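Local structure of tRNA (guanine(9)-N1)-methyltransferase (Schizosaccharomyces pombe, 4JWH) at residues 99-110 with 138-149; 252-263 with 272-280. The protein methylates N1 of guanosine 9 in cytoplasmic tRNA, using S-adenosyl-L-methionine as the methyl donor and releasing S-adenosyl-L-homocysteine. All coordinates share one frame; numbering follows the deposited sequence.

From the N terminus, the chain first runs through 99-110, passes along helix 118-137 and returns as 138-149, so contact 1 closes a beta-alpha-beta loop. That loop is complete before contact 2 opens: after the strands that follow, segment 252-263 leads into helix 254-267, and a tight turn brings 272-280 back against it. The two loops therefore stand in series, neither nesting nor crossing. They touch all the same, because Phe258 packs on Ile106 and Leu144, and Leu261 on Ile106. Contact 1 belongs to the parallel sheet, while contact 2 joins the helix covering that sheet beside S-adenosyl-L-homocysteine to the C-terminal helix 270-277.

Contact 1: residues 99-110 with 138-149; sequences VVPSSIRIVLDC and ALHPVELFATNF
Val100 and His140 meet where the two segments first pair: the backbone N of Val100 donates to Leu139 O, and its carbonyl O receives the imidazole ND1-H of His140. This last bond is short, Val100 O to His140 ND1 2.6 Å, and lies in the ring plane and on a lone pair of the carbonyl. CG of His140 turns away from its own carbonyl carbon (chi1 -52°), which brings ND1 up to the acceptor, while Leu139 CG sits over one ring face, toward its rim. A leucine in place of the histidine would probably leave Val100 O without its imidazole donor, the backbone bonds on either side being untouched.

Further on, Ser102 N donates to Pro141 O, and Ser102 OG accepts from Ile104 N (3.1 Å) in an ST turn while also bonding Glu205. Strands 105-109 and 143-147 then run parallel, their axes 23° apart, as the two strands of a right-handed beta-alpha-beta unit at the heart of the SPOUT methyltransferase sheet. Donors alternate as parallel pairing requires: Glu143 N reaches Ile104 O, Ile106 N reaches Glu143 O, and the pattern continues to Cys110 N on Thr147 O. Leu108 N to Phe145 O, 2.7 Å, is nearly straight at 170°.

Beside Phe145, Arg105 runs the same way, its CG 3.6 Å from Phe145 CE2. On the opposite face Leu144 CD1 approaches Leu108 CG at 3.9 Å. At the strand ends one water is gripped three times: it donates to Asp109 OD1 (2.6 Å) and Asn148 OD1 and accepts from Thr147 OG1 (2.7 Å). Asp109 OD2 is taken by Tyr191 and by a salt bridge to Lys227. Cys110 SG meets the Phe149 ring at its edge, 4.0 Å from Phe149 CD2.

Contact 2: residues 252-263 with 272-280; sequences LTVNQVFEILSL and KAFMEVIPK. With SAH (S-adenosyl-L-homocysteine), chain C.
Helices 254-263 and 272-277 run roughly antiparallel, their axes 139° apart and 8.8 Å apart at closest approach, with Leu263 and Ala273 the nearest pair of CA atoms. They form a helical hairpin, packed by a knob-into-hole: Val277 enters the hollow formed by Gln256, Glu259, Ile260 and Leu263. Its CB rests on Ile260 CG1 at 3.8 Å. The two methyls divide the hollow, CG1 facing the Gln256 side chain and Glu259 OE2, and CG2 lying 3.7 Å from Leu263 CD1. With CG1 anti to the backbone N (chi1 173°), Val277 spreads this fork across the neighbouring helix.

Nearer the turn, Ala273, with only a methyl group, sits where the backbones come nearest, its CB 3.9 Å from Leu263 CB. Ile260 passes obliquely by the Phe274 ring, with CG2 3.8 Å from Phe274 CE1, and Tyr243 meets the same ring.

The first helix opens with a capping box: Gln256 N donates to Thr253 OG1, and Thr253 N returns a nearly straight bond (172°) to a lone pair of Gln256 OE1. That fixes the amide, whose other end points past the end of helix 270-277, NE2 lying against Ile278 CG2. Just before the cap, Leu252 N donates to N7 of the adenine of S-adenosyl-L-homocysteine, and Val257 CG2 packs on the same base, so the start of this helix borders the ligand as well as the hairpin. Where the hairpin widens, a single water spans the gap, accepting from Gln256 NE2 at 2.8 Å and donating to Val277 O.

Contact 1: residues 99-110 with 138-149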
loop_
_atom_site.group_PDB
_atom_site.type_symbol
_atom_site.label_atom_id
_atom_site.label_comp_id
_atom_site.label_asym_id
_atom_site.label_seq_id
_atom_site.Cartn_x
_atom_site.Cartn_y
_atom_site.Cartn_z
ATOM N N VAL A 99 -16.594 -0.879 14.235
ATOM C CA VAL A 99 -15.397 -0.320 13.638
ATOM C C VAL A 99 -14.377 -0.013 14.740
ATOM O O VAL A 99 -14.657 0.753 15.661
ATOM C CB VAL A 99 -15.704 0.911 12.740
ATOM C CG1 VAL A 99 -14.403 1.640 12.331
ATOM C CG2 VAL A 99 -16.459 0.473 11.489
ATOM N N VAL A 100 -13.217 -0.663 14.662
ATOM C CA VAL A 100 -12.122 -0.440 15.611
ATOM C C VAL A 100 -10.813 -0.140 14.860
ATOM O O VAL A 100 -10.213 -1.046 14.293
ATOM C CB VAL A 100 -11.905 -1.659 16.573
ATOM C CG1 VAL A 100 -10.684 -1.426 17.482
ATOM C CG2 VAL A 100 -13.142 -1.919 17.439
ATOM N N PRO A 101 -10.361 1.129 14.868
ATOM C CA PRO A 101 -9.116 1.494 14.205
ATOM C C PRO A 101 -7.961 0.597 14.642
ATOM O O PRO A 101 -7.892 0.175 15.789
ATOM C CB PRO A 101 -8.875 2.923 14.682
ATOM C CG PRO A 101 -10.230 3.452 14.966
ATOM C CD PRO A 101 -10.996 2.293 15.515
ATOM N N SER A 102 -7.083 0.293 13.699
ATOM C CA SER A 102 -5.860 -0.442 13.956
ATOM C C SER A 102 -4.756 0.591 14.217
ATOM O O SER A 102 -4.782 1.688 13.678
ATOM C CB SER A 102 -5.534 -1.270 12.696
ATOM O OG SER A 102 -4.229 -1.835 12.728
ATOM N N SER A 103 -3.775 0.248 15.034
ATOM C CA SER A 103 -2.622 1.127 15.193
ATOM C C SER A 103 -1.622 1.010 14.003
ATOM O O SER A 103 -0.682 1.793 13.893
ATOM C CB SER A 103 -1.941 0.841 16.529
ATOM O OG SER A 103 -1.602 -0.523 16.584
ATOM N N ILE A 104 -1.830 0.053 13.097
ATOM C CA ILE A 104 -0.911 -0.094 11.947
ATOM C C ILE A 104 -0.803 1.175 11.100
ATOM O O ILE A 104 -1.799 1.885 10.909
ATOM C CB ILE A 104 -1.270 -1.336 11.093
ATOM C CG1 ILE A 104 -0.990 -2.591 11.922
ATOM C CG2 ILE A 104 -0.459 -1.397 9.774
ATOM C CD1 ILE A 104 -1.736 -3.873 11.466
ATOM N N ARG A 105 0.422 1.483 10.650
ATOM C CA ARG A 105 0.660 2.477 9.611
ATOM C C ARG A 105 0.861 1.725 8.306
ATOM O O ARG A 105 1.591 0.741 8.281
ATOM C CB ARG A 105 1.910 3.320 9.884
ATOM C CG ARG A 105 1.686 4.512 10.832
ATOM C CD ARG A 105 1.108 4.095 12.176
ATOM N NE ARG A 105 1.899 3.078 12.872
ATOM C CZ ARG A 105 2.983 3.327 13.612
ATOM N NH1 ARG A 105 3.460 4.573 13.718
ATOM N NH2 ARG A 105 3.596 2.321 14.227
ATOM N N ILE A 106 0.210 2.177 7.242
ATOM C CA ILE A 106 0.539 1.684 5.891
ATOM C C ILE A 106 1.059 2.839 5.062
ATOM O O ILE A 106 0.433 3.875 4.986
ATOM C CB ILE A 106 -0.650 0.957 5.188
ATOM C CG1 ILE A 106 -1.048 -0.310 5.984
ATOM C CG2 ILE A 106 -0.306 0.670 3.681
ATOM C CD1 ILE A 106 -2.153 -1.201 5.337
ATOM N N VAL A 107 2.214 2.650 4.443
ATOM C CA VAL A 107 2.875 3.710 3.678
ATOM C C VAL A 107 2.801 3.449 2.173
ATOM O O VAL A 107 3.276 2.400 1.686
ATOM C CB VAL A 107 4.372 3.810 4.054
ATOM C CG1 VAL A 107 5.088 4.807 3.195
ATOM C CG2 VAL A 107 4.562 4.108 5.559
ATOM N N LEU A 108 2.264 4.419 1.431
ATOM C CA LEU A 108 2.472 4.431 -0.006
ATOM C C LEU A 108 3.773 5.187 -0.306
ATOM O O LEU A 108 3.883 6.416 -0.054
ATOM C CB LEU A 108 1.260 5.011 -0.740
ATOM C CG LEU A 108 -0.112 4.480 -0.294
ATOM C CD1 LEU A 108 -1.259 5.108 -1.067
ATOM C CD2 LEU A 108 -0.192 2.927 -0.304
ATOM N N ASP A 109 4.774 4.438 -0.791
ATOM C CA ASP A 109 6.084 4.998 -1.086
ATOM C C ASP A 109 6.003 5.623 -2.474
ATOM O O ASP A 109 6.065 4.925 -3.487
ATOM C CB ASP A 109 7.174 3.916 -1.042
ATOM C CG ASP A 109 8.538 4.414 -1.523
ATOM O OD1 ASP A 109 8.792 5.644 -1.584
ATOM O OD2 ASP A 109 9.392 3.554 -1.795
ATOM N N CYS A 110 5.858 6.943 -2.507
ATOM C CA CYS A 110 5.641 7.626 -3.768
ATOM C C CYS A 110 6.915 8.227 -4.340
ATOM O O CYS A 110 6.876 9.298 -4.909
ATOM C CB CYS A 110 4.554 8.710 -3.629
ATOM S SG CYS A 110 2.924 8.125 -3.106
ATOM N N ALA A 138 -13.301 0.442 6.046
ATOM C CA ALA A 138 -12.713 -0.776 6.596
ATOM C C ALA A 138 -13.200 -1.013 8.032
ATOM O O ALA A 138 -13.479 -0.049 8.769
ATOM C CB ALA A 138 -11.203 -0.685 6.572
ATOM N N LEU A 139 -13.300 -2.269 8.432
ATOM C CA LEU A 139 -13.647 -2.576 9.812
ATOM C C LEU A 139 -12.548 -2.064 10.768
ATOM O O LEU A 139 -12.845 -1.602 11.874
ATOM C CB LEU A 139 -13.912 -4.075 10.004
ATOM C CG LEU A 139 -14.454 -4.517 11.378
ATOM C CD1 LEU A 139 -15.875 -3.962 11.586
ATOM C CD2 LEU A 139 -14.419 -6.034 11.585
ATOM N N HIS A 140 -11.293 -2.109 10.318
ATOM C CA HIS A 140 -10.161 -1.576 11.075
ATOM C C HIS A 140 -9.322 -0.590 10.268
ATOM O O HIS A 140 -8.302 -0.969 9.712
ATOM C CB HIS A 140 -9.262 -2.726 11.588
ATOM C CG HIS A 140 -10.012 -3.778 12.334
ATOM N ND1 HIS A 140 -10.566 -3.552 13.579
ATOM C CD2 HIS A 140 -10.356 -5.038 11.993
ATOM C CE1 HIS A 140 -11.190 -4.643 13.980
ATOM N NE2 HIS A 140 -11.071 -5.559 13.039
ATOM N N PRO A 141 -9.741 0.684 10.199
ATOM C CA PRO A 141 -8.946 1.610 9.420
ATOM C C PRO A 141 -7.562 1.761 10.022
ATOM O O PRO A 141 -7.412 1.690 11.227
ATOM C CB PRO A 141 -9.691 2.949 9.543
ATOM C CG PRO A 141 -10.898 2.695 10.327
ATOM C CD PRO A 141 -11.007 1.268 10.680
ATOM N N VAL A 142 -6.575 1.986 9.164
ATOM C CA VAL A 142 -5.225 2.241 9.600
ATOM C C VAL A 142 -4.901 3.697 9.382
ATOM O O VAL A 142 -5.736 4.440 8.837
ATOM C CB VAL A 142 -4.219 1.365 8.792
ATOM C CG1 VAL A 142 -4.522 -0.088 9.035
ATOM C CG2 VAL A 142 -4.286 1.678 7.297
ATOM N N GLU A 143 -3.683 4.103 9.750
ATOM C CA GLU A 143 -3.170 5.395 9.306
ATOM C C GLU A 143 -2.421 5.211 7.988
ATOM O O GLU A 143 -1.392 4.496 7.919
ATOM C CB GLU A 143 -2.282 6.081 10.380
ATOM C CG GLU A 143 -3.069 6.726 11.561
ATOM C CD GLU A 143 -3.929 7.964 11.232
ATOM O OE1 GLU A 143 -3.809 8.618 10.170
ATOM O OE2 GLU A 143 -4.752 8.319 12.095
ATOM N N LEU A 144 -2.976 5.834 6.952
ATOM C CA LEU A 144 -2.409 5.850 5.615
ATOM C C LEU A 144 -1.428 7.002 5.404
ATOM O O LEU A 144 -1.766 8.157 5.632
ATOM C CB LEU A 144 -3.541 5.899 4.564
ATOM C CG LEU A 144 -3.189 5.743 3.072
ATOM C CD1 LEU A 144 -2.419 4.451 2.872
ATOM C CD2 LEU A 144 -4.477 5.786 2.155
ATOM N N PHE A 145 -0.208 6.684 4.975
ATOM C CA PHE A 145 0.794 7.694 4.680
ATOM C C PHE A 145 1.086 7.619 3.210
ATOM O O PHE A 145 1.042 6.513 2.607
ATOM C CB PHE A 145 2.101 7.486 5.468
ATOM C CG PHE A 145 2.028 7.939 6.919
ATOM C CD1 PHE A 145 2.781 9.040 7.374
ATOM C CD2 PHE A 145 1.218 7.263 7.819
ATOM C CE1 PHE A 145 2.723 9.452 8.707
ATOM C CE2 PHE A 145 1.147 7.665 9.150
ATOM C CZ PHE A 145 1.894 8.789 9.593
ATOM N N ALA A 146 1.355 8.784 2.628
ATOM C CA ALA A 146 1.897 8.862 1.264
ATOM C C ALA A 146 3.228 9.647 1.314
ATOM O O ALA A 146 3.237 10.894 1.447
ATOM C CB ALA A 146 0.917 9.526 0.351
ATOM N N THR A 147 4.344 8.929 1.216
ATOM C CA THR A 147 5.664 9.546 1.425
ATOM C C THR A 147 6.380 9.858 0.103
ATOM O O THR A 147 6.082 9.244 -0.928
ATOM C CB THR A 147 6.565 8.685 2.388
ATOM O OG1 THR A 147 6.744 7.366 1.846
ATOM C CG2 THR A 147 5.932 8.577 3.791
ATOM N N ASN A 148 7.338 10.778 0.146
ATOM C CA ASN A 148 7.848 11.472 -1.048
ATOM C C ASN A 148 6.698 11.938 -1.933
ATOM O O ASN A 148 6.794 11.858 -3.140
ATOM C CB ASN A 148 8.796 10.596 -1.880
ATOM C CG ASN A 148 10.149 10.406 -1.226
ATOM O OD1 ASN A 148 10.416 9.367 -0.637
ATOM N ND2 ASN A 148 11.015 11.402 -1.350
ATOM N N PHE A 149 5.587 12.344 -1.337
ATOM C CA PHE A 149 4.420 12.777 -2.131
ATOM C C PHE A 149 4.645 14.153 -2.766
ATOM O O PHE A 149 4.893 15.121 -2.061
ATOM C CB PHE A 149 3.138 12.743 -1.305
ATOM C CG PHE A 149 1.877 12.875 -2.134
ATOM C CD1 PHE A 149 1.192 14.079 -2.187
ATOM C CD2 PHE A 149 1.400 11.797 -2.892
ATOM C CE1 PHE A 149 0.028 14.208 -2.970
ATOM C CE2 PHE A 149 0.262 11.918 -3.672
ATOM C CZ PHE A 149 -0.423 13.130 -3.722
HETATM O O HOH W 1 9.070 7.347 0.420
#

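Contact 2: residues 252-263 with 272-280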
loop_
_atom_site.group_PDB
_atom_site.type_symbol
_atom_site.label_atom_id
_atom_site.label_comp_id
_atom_site.label_asym_id
_atom_site.label_seq_id
_atom_site.Cartn_x
_atom_site.Cartn_y
_atom_site.Cartn_z
ATOM N N LEU A 252 0.391 -7.637 -7.868
ATOM C CA LEU A 252 -0.906 -6.980 -7.792
ATOM C C LEU A 252 -0.728 -5.462 -7.856
ATOM O O LEU A 252 0.396 -4.968 -7.748
ATOM C CB LEU A 252 -1.617 -7.405 -6.512
ATOM C CG LEU A 252 -1.798 -8.914 -6.270
ATOM C CD1 LEU A 252 -2.386 -9.154 -4.901
ATOM C CD2 LEU A 252 -2.677 -9.545 -7.335
ATOM N N THR A 253 -1.827 -4.736 -8.031
ATOM C CA THR A 253 -1.764 -3.286 -8.107
ATOM C C THR A 253 -1.639 -2.722 -6.674
ATOM O O THR A 253 -1.901 -3.434 -5.686
ATOM C CB THR A 253 -3.016 -2.679 -8.775
ATOM O OG1 THR A 253 -4.152 -2.865 -7.921
ATOM C CG2 THR A 253 -3.285 -3.295 -10.177
ATOM N N VAL A 254 -1.248 -1.451 -6.576
ATOM C CA VAL A 254 -1.166 -0.762 -5.281
ATOM C C VAL A 254 -2.464 -0.952 -4.480
ATOM O O VAL A 254 -2.433 -1.392 -3.331
ATOM C CB VAL A 254 -0.859 0.737 -5.456
ATOM C CG1 VAL A 254 -0.944 1.469 -4.105
ATOM C CG2 VAL A 254 0.518 0.941 -6.137
ATOM N N ASN A 255 -3.608 -0.666 -5.103
ATOM C CA ASN A 255 -4.873 -0.746 -4.364
ATOM C C ASN A 255 -5.276 -2.180 -4.066
ATOM O O ASN A 255 -5.906 -2.427 -3.058
ATOM C CB ASN A 255 -6.042 -0.029 -5.069
ATOM C CG ASN A 255 -6.428 -0.704 -6.371
ATOM O OD1 ASN A 255 -5.708 -0.588 -7.344
ATOM N ND2 ASN A 255 -7.515 -1.492 -6.358
ATOM N N GLN A 256 -4.944 -3.121 -4.934
ATOM C CA GLN A 256 -5.263 -4.533 -4.633
ATOM C C GLN A 256 -4.525 -5.003 -3.375
ATOM O O GLN A 256 -5.083 -5.688 -2.509
ATOM C CB GLN A 256 -4.946 -5.448 -5.821
ATOM C CG GLN A 256 -6.004 -5.381 -6.933
ATOM C CD GLN A 256 -5.609 -6.188 -8.157
ATOM O OE1 GLN A 256 -4.429 -6.262 -8.502
ATOM N NE2 GLN A 256 -6.601 -6.798 -8.822
ATOM N N VAL A 257 -3.266 -4.619 -3.267
ATOM C CA VAL A 257 -2.449 -5.031 -2.124
ATOM C C VAL A 257 -3.007 -4.362 -0.878
ATOM O O VAL A 257 -3.234 -5.004 0.131
ATOM C CB VAL A 257 -0.973 -4.600 -2.347
ATOM C CG1 VAL A 257 -0.168 -4.741 -1.053
ATOM C CG2 VAL A 257 -0.366 -5.467 -3.453
ATOM N N PHE A 258 -3.267 -3.062 -0.965
ATOM C CA PHE A 258 -3.872 -2.354 0.180
ATOM C C PHE A 258 -5.163 -3.022 0.647
ATOM O O PHE A 258 -5.353 -3.283 1.846
ATOM C CB PHE A 258 -4.149 -0.874 -0.102
ATOM C CG PHE A 258 -4.722 -0.168 1.087
ATOM C CD1 PHE A 258 -3.880 0.391 2.034
ATOM C CD2 PHE A 258 -6.093 -0.157 1.314
ATOM C CE1 PHE A 258 -4.405 1.008 3.198
ATOM C CE2 PHE A 258 -6.624 0.428 2.471
ATOM C CZ PHE A 258 -5.758 1.008 3.410
ATOM N N GLU A 259 -6.071 -3.262 -0.303
ATOM C CA GLU A 259 -7.353 -3.881 -0.014
ATOM C C GLU A 259 -7.184 -5.256 0.639
ATOM O O GLU A 259 -7.931 -5.633 1.576
ATOM C CB GLU A 259 -8.182 -3.989 -1.307
ATOM C CG GLU A 259 -8.675 -2.643 -1.864
ATOM C CD GLU A 259 -9.098 -2.766 -3.333
ATOM O OE1 GLU A 259 -9.359 -1.739 -3.969
ATOM O OE2 GLU A 259 -9.118 -3.913 -3.868
ATOM N N ILE A 260 -6.215 -6.031 0.145
ATOM C CA ILE A 260 -5.963 -7.343 0.735
ATOM C C ILE A 260 -5.489 -7.218 2.197
ATOM O O ILE A 260 -5.979 -7.931 3.068
ATOM C CB ILE A 260 -4.977 -8.158 -0.125
ATOM C CG1 ILE A 260 -5.680 -8.682 -1.407
ATOM C CG2 ILE A 260 -4.267 -9.286 0.698
ATOM C CD1 ILE A 260 -4.616 -8.986 -2.469
ATOM N N LEU A 261 -4.550 -6.310 2.460
ATOM C CA LEU A 261 -4.061 -6.078 3.832
ATOM C C LEU A 261 -5.209 -5.712 4.748
ATOM O O LEU A 261 -5.343 -6.271 5.830
ATOM C CB LEU A 261 -3.000 -4.981 3.872
ATOM C CG LEU A 261 -1.766 -5.226 2.985
ATOM C CD1 LEU A 261 -0.859 -3.978 3.067
ATOM C CD2 LEU A 261 -1.021 -6.476 3.483
ATOM N N SER A 262 -6.041 -4.788 4.300
ATOM C CA SER A 262 -7.139 -4.266 5.082
ATOM C C SER A 262 -8.154 -5.367 5.392
ATOM O O SER A 262 -8.658 -5.484 6.527
ATOM C CB SER A 262 -7.774 -3.099 4.305
ATOM O OG SER A 262 -8.824 -2.486 5.034
ATOM N N LEU A 263 -8.412 -6.219 4.402
ATOM C CA LEU A 263 -9.325 -7.335 4.611
ATOM C C LEU A 263 -8.751 -8.407 5.537
ATOM O O LEU A 263 -9.484 -9.086 6.275
ATOM C CB LEU A 263 -9.797 -7.915 3.282
ATOM C CG LEU A 263 -10.822 -6.997 2.574
ATOM C CD1 LEU A 263 -11.201 -7.520 1.170
ATOM C CD2 LEU A 263 -12.059 -6.783 3.385
ATOM N N LYS A 272 -9.760 -15.651 2.347
ATOM C CA LYS A 272 -10.952 -14.841 2.182
ATOM C C LYS A 272 -10.623 -13.510 1.525
ATOM O O LYS A 272 -11.380 -13.036 0.688
ATOM C CB LYS A 272 -11.665 -14.602 3.503
ATOM C CG LYS A 272 -13.120 -14.262 3.281
ATOM C CD LYS A 272 -13.905 -14.306 4.556
ATOM C CE LYS A 272 -15.315 -13.786 4.292
ATOM N NZ LYS A 272 -16.123 -13.804 5.547
ATOM N N ALA A 273 -9.513 -12.901 1.941
ATOM C CA ALA A 273 -9.093 -11.600 1.432
ATOM C C ALA A 273 -8.789 -11.724 -0.070
ATOM O O ALA A 273 -9.269 -10.916 -0.887
ATOM C CB ALA A 273 -7.876 -11.123 2.203
ATOM N N PHE A 274 -8.025 -12.757 -0.436
ATOM C CA PHE A 274 -7.767 -13.033 -1.844
ATOM C C PHE A 274 -9.084 -13.291 -2.612
ATOM O O PHE A 274 -9.288 -12.760 -3.691
ATOM C CB PHE A 274 -6.827 -14.246 -2.023
ATOM C CG PHE A 274 -5.475 -14.077 -1.404
ATOM C CD1 PHE A 274 -4.825 -12.859 -1.425
ATOM C CD2 PHE A 274 -4.820 -15.175 -0.829
ATOM C CE1 PHE A 274 -3.554 -12.723 -0.873
ATOM C CE2 PHE A 274 -3.549 -15.042 -0.279
ATOM C CZ PHE A 274 -2.921 -13.806 -0.303
ATOM N N MET A 275 -9.970 -14.100 -2.040
ATOM C CA MET A 275 -11.237 -14.453 -2.701
ATOM C C MET A 275 -12.088 -13.227 -3.003
ATOM O O MET A 275 -12.766 -13.146 -4.038
ATOM C CB MET A 275 -11.996 -15.515 -1.906
ATOM C CG MET A 275 -11.290 -16.878 -1.949
ATOM S SD MET A 275 -12.131 -18.174 -1.020
ATOM C CE MET A 275 -13.315 -18.739 -2.257
ATOM N N GLU A 276 -11.989 -12.238 -2.128
ATOM C CA GLU A 276 -12.736 -11.010 -2.285
ATOM C C GLU A 276 -12.082 -10.054 -3.288
ATOM O O GLU A 276 -12.760 -9.415 -4.078
ATOM C CB GLU A 276 -12.914 -10.343 -0.911
ATOM C CG GLU A 276 -14.102 -9.409 -0.820
ATOM C CD GLU A 276 -15.436 -10.118 -1.031
ATOM O OE1 GLU A 276 -15.719 -11.133 -0.335
ATOM O OE2 GLU A 276 -16.203 -9.648 -1.906
ATOM N N VAL A 277 -10.760 -9.966 -3.279
ATOM C CA VAL A 277 -10.107 -8.950 -4.100
ATOM C C VAL A 277 -9.721 -9.513 -5.458
ATOM O O VAL A 277 -9.788 -8.828 -6.462
ATOM C CB VAL A 277 -8.892 -8.354 -3.363
ATOM C CG1 VAL A 277 -8.097 -7.441 -4.246
ATOM C CG2 VAL A 277 -9.365 -7.638 -2.091
ATOM N N ILE A 278 -9.316 -10.765 -5.489
ATOM C CA ILE A 278 -8.891 -11.377 -6.744
ATOM C C ILE A 278 -9.599 -12.755 -6.911
ATOM O O ILE A 278 -8.950 -13.798 -6.943
ATOM C CB ILE A 278 -7.309 -11.443 -6.821
ATOM C CG1 ILE A 278 -6.720 -12.130 -5.573
ATOM C CG2 ILE A 278 -6.708 -10.030 -6.944
ATOM C CD1 ILE A 278 -5.310 -12.637 -5.724
ATOM N N PRO A 279 -10.946 -12.767 -6.965
ATOM C CA PRO A 279 -11.574 -14.098 -7.046
ATOM C C PRO A 279 -11.132 -14.836 -8.315
ATOM O O PRO A 279 -10.943 -14.210 -9.345
ATOM C CB PRO A 279 -13.072 -13.799 -7.107
ATOM C CG PRO A 279 -13.200 -12.364 -7.441
ATOM C CD PRO A 279 -11.929 -11.670 -7.038
ATOM N N LYS A 280 -10.958 -16.146 -8.218
ATOM C CA LYS A 280 -10.515 -16.954 -9.357
ATOM C C LYS A 280 -11.568 -16.977 -10.481
ATOM O O LYS A 280 -11.228 -17.012 -11.659
ATOM C CB LYS A 280 -10.110 -18.355 -8.886
HETATM N N SAH C . 8.193 -3.812 -10.137
HETATM C CA SAH C . 7.511 -3.082 -9.080
HETATM C CB SAH C . 5.993 -3.208 -9.378
HETATM C CG SAH C . 5.213 -3.409 -8.146
HETATM S SD SAH C . 3.467 -3.444 -8.032
HETATM C C SAH C . 8.127 -3.516 -7.757
HETATM O O SAH C . 7.571 -3.601 -6.704
HETATM O OXT SAH C . 9.299 -3.744 -7.713
HETATM C "C5'" SAH C . 3.183 -2.222 -6.815
HETATM C "C4'" SAH C . 3.385 -2.604 -5.353
HETATM O "O4'" SAH C . 2.451 -3.533 -4.897
HETATM C "C3'" SAH C . 4.751 -3.179 -4.959
HETATM O "O3'" SAH C . 5.725 -2.191 -4.787
HETATM C "C2'" SAH C . 4.466 -3.944 -3.714
HETATM O "O2'" SAH C . 4.544 -3.065 -2.639
HETATM C "C1'" SAH C . 3.053 -4.394 -3.975
HETATM N N9 SAH C . 2.955 -5.804 -4.388
HETATM C C8 SAH C . 2.488 -6.248 -5.521
HETATM N N7 SAH C . 2.457 -7.554 -5.573
HETATM C C5 SAH C . 2.883 -7.976 -4.423
HETATM C C6 SAH C . 3.113 -9.272 -3.781
HETATM N N6 SAH C . 2.866 -10.383 -4.425
HETATM N N1 SAH C . 3.578 -9.280 -2.555
HETATM C C2 SAH C . 3.828 -8.160 -1.900
HETATM N N3 SAH C . 3.665 -6.966 -2.411
HETATM C C4 SAH C . 3.197 -6.806 -3.642
HETATM O O HOH W 2 -9.262 -6.740 -7.804
#